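Local coordinates for JamJ (Lyngbya majuscula, PDB 5DOZ), which binds NADPH as an enoyl reductase domain of a polyketide synthase and probably uses its hydride to form a cyclopropane ring, at residues M191-L194 against R195-I199; Q297-N301 against K302-P306; T208-A211 against N212-E216. One frame throughout, in Å; residues are numbered along the deposited sequence.

Interaction 1 (M191-L194 against R195-I199); sequences MAVL and REQGI
Met191 O takes the backbone N-H of Arg195, with 3.0 Å from Arg195 N to Met191 O, and one residue on, Glu196 N donates its N-H to Ala192 O at 2.7 Å. Both are i to i+4 helical bonds. Gln197 N also makes a weak, bent bond to Leu194 O (140° at the hydrogen), and Gly198 N bonds to Arg195 O. Gly198 itself takes a positive phi, at which a CB would collide with Gln197 O, a clash that only glycine avoids.

Among the polar side chains, Arg195 bends at chi2 and chi3 and doubles back along the helix. Its guanidinium lies with Met191 O 3.9 Å above the plane, off toward the rim, a face contact and not an N-H bond; its NH1 comes to 4.1 Å from Met191 CB. Glu196 turns its extended chain back past Ala192, and its OE2 stands 4.0 Å from Ala192 CB. Gln197 lies alongside Leu194, its OE1 4.0 Å from Leu194 CG, while its NE2 passes obliquely by Val193 and bonds to Gln169 OE1 on helix 166-177.

The apolar contact is Ile199 CD1 against Leu194 CB, 4.0 Å apart; with CG1 beside the backbone N (chi1 -51°), the ethyl arm of Ile199 reaches back under the last turn. Both residues are buried, Leu194 against Ala163, Ser164 and Thr186, Ile199 against Ile172 and Ala184.

The chemistry is thus two-sided: an oily inner face, the side chain of Leu194 about 6 Å from the bound NADPH, and a solvent-facing side that mixes Arg195 and Glu196 with the small apolar Ala192 and Val193. That suits the crossover helix of a Rossmann beta-alpha-beta unit, between strands 181-186 and 201-204.

Interaction 2 (Q297-N301 against K302-P306); sequences QCFEN and KELHP
Leu304 sets its CB over one face of the Phe299 ring, 3.9 Å from the centroid and 17° off the normal, a CH-pi contact displaced toward the CE1 side. The two side chains cross at a slant, and the ring keeps CG beside its own backbone N (chi1 -73°), which swings it past the helix end toward the outgoing chain. His305 O meets the ring near its plane, 3.7 Å from Phe299 CE1. The branch beyond, Leu304 CD1, packs on Cys298 CB at 3.6 Å. Farther out, Asn301 and Glu303 run side by side with amide and carboxylate planes 50° apart, and Glu303 OE1 rests 3.6 Å from Asn301 CB.

The backbone that brings these groups together is a Schellman motif, with Lys302 as its positive-phi C-prime residue. Cys298 O is gripped twice, by Glu303 N at 2.8 Å and by Leu304 N at 3.2 Å, the latter from well above the carbonyl plane. Lys302 N adds a weak bond to Phe299 O, and a water donates to both Phe299 O and Leu304 O, bridging the last helical turn and the loop that leaves it. With an alanine in place of Phe299, the face under Leu304 CB would be gone, and the chain leaving the helix would probably be less firmly seated.

The helix end and the loop after it lie against two helices: Phe299 makes an edge-to-face stack with Phe139 of helix 136-149, while Leu304 rests on Gln173 and Leu174 of helix 166-177, and Gln173 OE1 accepts the backbone N-H of His305 just before the chain runs on to strand 309-313.

Interaction 3 (T208-A211 against N212-E216); sequences TEFA and NEIRE
Phe210 O accepts the backbone N-H of Ile214 at 2.9 Å from N to O, the shortest sound polar bond here. Arg215 N follows with 3.1 Å to Ala211 O, while Glu213 N reaches Glu209 O only weakly, at 3.4 Å, as the first turn of helix 210-218 is still closing.

On the inner side, Phe210 holds its CG between backbone N and carbonyl carbon (chi1 67°), and this throws the ring back off the start of the helix. Ile214 then meets it at the edge, near the ring plane, with 4.3 Å between the two CD1 atoms. Around them close Leu159 of strand 157-160 and, edge-to-face on the ring, His161; Ala211 and Ile214 both touch Val242 of helix 235-242.

Outside, Glu213 extends back over the first turn: its CG lies 3.4 Å from Glu209 O, and its OE1 comes within 3.3 Å of Phe210 CA. The side chains of Glu209 and Glu213 slant across each other with their carboxylate planes nearly parallel, 4° apart, and Glu209 OE1 is 4.5 Å from Glu213 OE2. Glu209 OE2 is held by Thr207 OG1. A turn later, Glu216 OE2 lies above the Arg215 guanidinium plane, a salt bridge of charges alone.

The carboxylates of Glu209 and Glu213, this close, would be expected to repel, but they sit at the helix's amino end, where its dipole would probably offset part of the cost. Beneath them the contact is apolar, and it seats the helix on the parallel sheet, the side chain of Phe210 about 9 Å from the bound NADPH.

Interactions 1 and 3 belong to the nucleotide-binding half: helices 191-198 and 210-218 pack on the same parallel sheet, sharing strands 181-186 and 201-204 as neighbours, and both are partly buried, their centres 19 Å apart. Each joins an apolar inner face to a more polar outer one, but interaction 1 runs along a crossover helix, with an arginine folded back, whereas interaction 3 opens a helix with two neighbouring glutamates. Interaction 2, about 33 Å from interaction 3 between centres, is a surface contact with a small buried core of Phe299 and Leu304, where a capped helix end turns into a loop around one aromatic ring. Helix 166-177 links it to interaction 1, touching side chains of both.

Interaction 1 (M191-L194 against R195-I199)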
loop_
_atom_site.group_PDB
_atom_site.type_symbol
_atom_site.label_atom_id
_atom_site.label_comp_id
_atom_site.label_asym_id
_atom_site.label_seq_id
_atom_site.Cartn_x
_atom_site.Cartn_y
_atom_site.Cartn_z
ATOM N N MET A 191 7.091 -15.265 12.241
ATOM C CA MET A 191 8.186 -14.664 13.007
ATOM C C MET A 191 9.581 -15.058 12.527
ATOM O O MET A 191 10.476 -14.208 12.472
ATOM C CB MET A 191 8.025 -14.945 14.504
ATOM C CG MET A 191 6.932 -14.112 15.161
ATOM S SD MET A 191 6.660 -14.506 16.898
ATOM C CE MET A 191 5.217 -13.515 17.246
ATOM N N ALA A 192 9.763 -16.330 12.175
ATOM C CA ALA A 192 11.057 -16.807 11.684
ATOM C C ALA A 192 11.479 -16.078 10.406
ATOM O O ALA A 192 12.592 -15.559 10.327
ATOM C CB ALA A 192 11.041 -18.321 11.475
ATOM N N VAL A 193 10.580 -16.019 9.423
ATOM C CA VAL A 193 10.862 -15.355 8.144
ATOM C C VAL A 193 11.309 -13.894 8.318
ATOM O O VAL A 193 12.238 -13.444 7.644
ATOM C CB VAL A 193 9.668 -15.466 7.167
ATOM C CG1 VAL A 193 9.896 -14.618 5.925
ATOM C CG2 VAL A 193 9.437 -16.918 6.770
ATOM N N LEU A 194 10.662 -13.166 9.228
ATOM C CA LEU A 194 11.033 -11.773 9.492
ATOM C C LEU A 194 12.354 -11.659 10.267
ATOM O O LEU A 194 13.149 -10.749 10.030
ATOM C CB LEU A 194 9.895 -11.017 10.185
ATOM C CG LEU A 194 8.864 -10.380 9.236
ATOM C CD1 LEU A 194 7.954 -11.416 8.584
ATOM C CD2 LEU A 194 8.037 -9.329 9.961
ATOM N N ARG A 195 12.584 -12.592 11.185
ATOM C CA ARG A 195 13.875 -12.702 11.857
ATOM C C ARG A 195 14.968 -12.969 10.814
ATOM O O ARG A 195 16.028 -12.341 10.839
ATOM C CB ARG A 195 13.821 -13.810 12.909
ATOM C CG ARG A 195 14.547 -13.499 14.206
ATOM C CD ARG A 195 13.692 -13.840 15.420
ATOM N NE ARG A 195 13.052 -15.151 15.308
ATOM C CZ ARG A 195 11.964 -15.525 15.980
ATOM N NH1 ARG A 195 11.364 -14.689 16.823
ATOM N NH2 ARG A 195 11.469 -16.739 15.798
ATOM N N GLU A 196 14.672 -13.867 9.874
ATOM C CA GLU A 196 15.580 -14.218 8.776
ATOM C C GLU A 196 15.721 -13.134 7.696
ATOM O O GLU A 196 16.600 -13.221 6.834
ATOM C CB GLU A 196 15.159 -15.552 8.145
ATOM C CG GLU A 196 15.461 -16.764 9.022
ATOM C CD GLU A 196 14.665 -18.007 8.647
ATOM O OE1 GLU A 196 14.180 -18.101 7.498
ATOM O OE2 GLU A 196 14.529 -18.902 9.514
ATOM N N GLN A 197 14.861 -12.119 7.743
ATOM C CA GLN A 197 14.965 -10.981 6.825
ATOM C C GLN A 197 16.042 -9.985 7.267
ATOM O O GLN A 197 16.526 -9.191 6.460
ATOM C CB GLN A 197 13.608 -10.290 6.636
ATOM C CG GLN A 197 12.711 -10.974 5.609
ATOM C CD GLN A 197 11.381 -10.268 5.374
ATOM O OE1 GLN A 197 11.053 -9.276 6.034
ATOM N NE2 GLN A 197 10.605 -10.782 4.420
ATOM N N GLY A 198 16.417 -10.045 8.544
ATOM C CA GLY A 198 17.463 -9.189 9.095
ATOM C C GLY A 198 16.979 -8.306 10.228
ATOM O O GLY A 198 17.505 -7.210 10.435
ATOM N N ILE A 199 15.982 -8.790 10.971
ATOM C CA ILE A 199 15.347 -8.009 12.034
ATOM C C ILE A 199 15.630 -8.613 13.408
ATOM O O ILE A 199 15.256 -9.756 13.686
ATOM C CB ILE A 199 13.820 -7.886 11.812
ATOM C CG1 ILE A 199 13.522 -7.389 10.390
ATOM C CG2 ILE A 199 13.193 -6.972 12.861
ATOM C CD1 ILE A 199 12.117 -7.687 9.908
#

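Interaction 2 (Q297-N301 against K302-P306)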
loop_
_atom_site.group_PDB
_atom_site.type_symbol
_atom_site.label_atom_id
_atom_site.label_comp_id
_atom_site.label_asym_id
_atom_site.label_seq_id
_atom_site.Cartn_x
_atom_site.Cartn_y
_atom_site.Cartn_z
ATOM N N GLN A 297 16.347 5.113 -8.376
ATOM C CA GLN A 297 17.788 4.870 -8.391
ATOM C C GLN A 297 18.193 3.778 -7.399
ATOM O O GLN A 297 19.115 3.018 -7.665
ATOM C CB GLN A 297 18.563 6.168 -8.143
ATOM C CG GLN A 297 18.451 7.169 -9.288
ATOM C CD GLN A 297 18.655 8.616 -8.864
ATOM O OE1 GLN A 297 18.838 8.920 -7.683
ATOM N NE2 GLN A 297 18.621 9.520 -9.836
ATOM N N CYS A 298 17.483 3.699 -6.274
ATOM C CA CYS A 298 17.686 2.632 -5.293
ATOM C C CYS A 298 17.372 1.242 -5.882
ATOM O O CYS A 298 18.110 0.282 -5.646
ATOM C CB CYS A 298 16.841 2.878 -4.037
ATOM S SG CYS A 298 16.744 4.595 -3.461
ATOM N N PHE A 299 16.282 1.148 -6.644
ATOM C CA PHE A 299 15.901 -0.098 -7.319
ATOM C C PHE A 299 16.845 -0.410 -8.478
ATOM O O PHE A 299 17.137 -1.579 -8.752
ATOM C CB PHE A 299 14.442 -0.053 -7.806
ATOM C CG PHE A 299 13.421 -0.175 -6.699
ATOM C CD1 PHE A 299 13.157 -1.408 -6.102
ATOM C CD2 PHE A 299 12.714 0.943 -6.257
ATOM C CE1 PHE A 299 12.219 -1.519 -5.081
ATOM C CE2 PHE A 299 11.774 0.839 -5.239
ATOM C CZ PHE A 299 11.526 -0.395 -4.651
ATOM N N GLU A 300 17.322 0.641 -9.143
ATOM C CA GLU A 300 18.305 0.514 -10.220
ATOM C C GLU A 300 19.640 -0.040 -9.715
ATOM O O GLU A 300 20.230 -0.923 -10.340
ATOM C CB GLU A 300 18.512 1.859 -10.924
ATOM C CG GLU A 300 17.424 2.191 -11.939
ATOM C CD GLU A 300 17.538 3.592 -12.524
ATOM O OE1 GLU A 300 18.506 4.313 -12.206
ATOM O OE2 GLU A 300 16.645 3.976 -13.309
ATOM N N ASN A 301 20.094 0.472 -8.574
ATOM C CA ASN A 301 21.352 0.043 -7.970
ATOM C C ASN A 301 21.190 -1.167 -7.044
ATOM O O ASN A 301 22.110 -1.517 -6.301
ATOM C CB ASN A 301 22.000 1.214 -7.220
ATOM C CG ASN A 301 22.151 2.457 -8.085
ATOM O OD1 ASN A 301 21.896 2.435 -9.293
ATOM N ND2 ASN A 301 22.566 3.554 -7.465
ATOM N N LYS A 302 20.008 -1.787 -7.102
ATOM C CA LYS A 302 19.629 -2.962 -6.300
ATOM C C LYS A 302 19.880 -2.800 -4.802
ATOM O O LYS A 302 20.289 -3.741 -4.112
ATOM C CB LYS A 302 20.273 -4.244 -6.854
ATOM C CG LYS A 302 19.685 -4.699 -8.183
ATOM C CD LYS A 302 20.264 -6.033 -8.637
ATOM C CE LYS A 302 19.430 -6.617 -9.773
ATOM N NZ LYS A 302 19.943 -7.922 -10.273
ATOM N N GLU A 303 19.626 -1.590 -4.314
ATOM C CA GLU A 303 19.696 -1.276 -2.893
ATOM C C GLU A 303 18.329 -1.544 -2.254
ATOM O O GLU A 303 18.242 -1.968 -1.100
ATOM C CB GLU A 303 20.163 0.173 -2.694
ATOM C CG GLU A 303 21.569 0.421 -3.241
ATOM C CD GLU A 303 21.945 1.892 -3.382
ATOM O OE1 GLU A 303 21.175 2.675 -3.979
ATOM O OE2 GLU A 303 23.046 2.264 -2.916
ATOM N N LEU A 304 17.264 -1.301 -3.016
ATOM C CA LEU A 304 15.928 -1.756 -2.646
ATOM C C LEU A 304 15.515 -2.868 -3.601
ATOM O O LEU A 304 15.985 -2.924 -4.740
ATOM C CB LEU A 304 14.908 -0.611 -2.678
ATOM C CG LEU A 304 15.050 0.556 -1.697
ATOM C CD1 LEU A 304 14.065 1.653 -2.082
ATOM C CD2 LEU A 304 14.842 0.119 -0.249
ATOM N N HIS A 305 14.648 -3.755 -3.125
ATOM C CA HIS A 305 14.258 -4.931 -3.884
ATOM C C HIS A 305 12.742 -5.088 -3.940
ATOM O O HIS A 305 12.039 -4.619 -3.043
ATOM C CB HIS A 305 14.897 -6.192 -3.275
ATOM C CG HIS A 305 16.392 -6.208 -3.362
ATOM N ND1 HIS A 305 17.206 -5.950 -2.279
ATOM C CD2 HIS A 305 17.222 -6.425 -4.411
ATOM C CE1 HIS A 305 18.471 -6.018 -2.653
ATOM N NE2 HIS A 305 18.509 -6.304 -3.942
ATOM N N PRO A 306 12.232 -5.744 -5.000
ATOM C CA PRO A 306 10.824 -6.120 -5.024
ATOM C C PRO A 306 10.483 -6.954 -3.797
ATOM O O PRO A 306 11.357 -7.620 -3.236
ATOM C CB PRO A 306 10.699 -6.971 -6.297
ATOM C CG PRO A 306 12.100 -7.278 -6.730
ATOM C CD PRO A 306 12.919 -6.125 -6.249
HETATM O O HOH W 1 15.913 -3.816 -7.265
#

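Interaction 3 (T208-A211 against N212-E216)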
loop_
_atom_site.group_PDB
_atom_site.type_symbol
_atom_site.label_atom_id
_atom_site.label_comp_id
_atom_site.label_asym_id
_atom_site.label_seq_id
_atom_site.Cartn_x
_atom_site.Cartn_y
_atom_site.Cartn_z
ATOM N N THR A 208 -1.258 -7.031 22.565
ATOM C CA THR A 208 -0.864 -5.671 22.929
ATOM C C THR A 208 0.365 -5.638 23.833
ATOM O O THR A 208 0.857 -4.567 24.175
ATOM C CB THR A 208 -2.022 -4.874 23.571
ATOM O OG1 THR A 208 -2.769 -5.724 24.449
ATOM C CG2 THR A 208 -2.945 -4.324 22.493
ATOM N N GLU A 209 0.865 -6.817 24.194
ATOM C CA GLU A 209 2.030 -6.942 25.069
ATOM C C GLU A 209 3.347 -6.452 24.440
ATOM O O GLU A 209 4.396 -6.482 25.095
ATOM C CB GLU A 209 2.171 -8.391 25.565
ATOM C CG GLU A 209 2.572 -9.393 24.489
ATOM C CD GLU A 209 2.443 -10.837 24.939
ATOM O OE1 GLU A 209 2.819 -11.142 26.092
ATOM O OE2 GLU A 209 1.974 -11.672 24.132
ATOM N N PHE A 210 3.291 -5.995 23.186
ATOM C CA PHE A 210 4.476 -5.449 22.509
ATOM C C PHE A 210 4.963 -4.183 23.212
ATOM O O PHE A 210 6.161 -3.894 23.222
ATOM C CB PHE A 210 4.215 -5.183 21.008
ATOM C CG PHE A 210 3.221 -4.081 20.743
ATOM C CD1 PHE A 210 3.635 -2.751 20.656
ATOM C CD2 PHE A 210 1.869 -4.371 20.581
ATOM C CE1 PHE A 210 2.718 -1.738 20.424
ATOM C CE2 PHE A 210 0.950 -3.362 20.354
ATOM C CZ PHE A 210 1.373 -2.044 20.274
ATOM N N ALA A 211 4.020 -3.446 23.798
ATOM C CA ALA A 211 4.302 -2.194 24.491
ATOM C C ALA A 211 5.296 -2.374 25.637
ATOM O O ALA A 211 6.282 -1.638 25.732
ATOM C CB ALA A 211 3.010 -1.564 24.999
ATOM N N ASN A 212 5.034 -3.358 26.495
ATOM C CA ASN A 212 5.911 -3.658 27.622
ATOM C C ASN A 212 7.281 -4.165 27.188
ATOM O O ASN A 212 8.298 -3.790 27.775
ATOM C CB ASN A 212 5.244 -4.654 28.575
ATOM C CG ASN A 212 4.113 -4.031 29.368
ATOM O OD1 ASN A 212 4.003 -2.803 29.471
ATOM N ND2 ASN A 212 3.265 -4.874 29.943
ATOM N N GLU A 213 7.292 -5.004 26.153
ATOM C CA GLU A 213 8.526 -5.532 25.573
ATOM C C GLU A 213 9.399 -4.405 25.017
ATOM O O GLU A 213 10.614 -4.392 25.220
ATOM C CB GLU A 213 8.201 -6.560 24.482
ATOM C CG GLU A 213 7.521 -7.823 25.002
ATOM C CD GLU A 213 6.838 -8.645 23.915
ATOM O OE1 GLU A 213 6.481 -8.085 22.856
ATOM O OE2 GLU A 213 6.642 -9.861 24.124
ATOM N N ILE A 214 8.776 -3.452 24.334
ATOM C CA ILE A 214 9.509 -2.321 23.766
ATOM C C ILE A 214 10.110 -1.431 24.863
ATOM O O ILE A 214 11.280 -1.053 24.781
ATOM C CB ILE A 214 8.663 -1.535 22.737
ATOM C CG1 ILE A 214 8.602 -2.326 21.420
ATOM C CG2 ILE A 214 9.230 -0.138 22.517
ATOM C CD1 ILE A 214 7.788 -1.695 20.306
ATOM N N ARG A 215 9.320 -1.135 25.896
ATOM C CA ARG A 215 9.790 -0.350 27.042
ATOM C C ARG A 215 11.093 -0.911 27.634
ATOM O O ARG A 215 12.026 -0.156 27.919
ATOM C CB ARG A 215 8.703 -0.245 28.124
ATOM C CG ARG A 215 9.094 0.609 29.328
ATOM C CD ARG A 215 7.910 0.899 30.241
ATOM N NE ARG A 215 7.656 -0.172 31.208
ATOM C CZ ARG A 215 8.017 -0.136 32.492
ATOM N NH1 ARG A 215 8.660 0.919 32.984
ATOM N NH2 ARG A 215 7.734 -1.157 33.291
ATOM N N GLU A 216 11.148 -2.232 27.793
ATOM C CA GLU A 216 12.307 -2.903 28.388
ATOM C C GLU A 216 13.528 -2.929 27.470
ATOM O O GLU A 216 14.649 -2.688 27.919
ATOM C CB GLU A 216 11.939 -4.318 28.853
ATOM C CG GLU A 216 10.822 -4.356 29.891
ATOM C CD GLU A 216 10.975 -3.285 30.962
ATOM O OE1 GLU A 216 11.943 -3.354 31.747
ATOM O OE2 GLU A 216 10.120 -2.375 31.020
#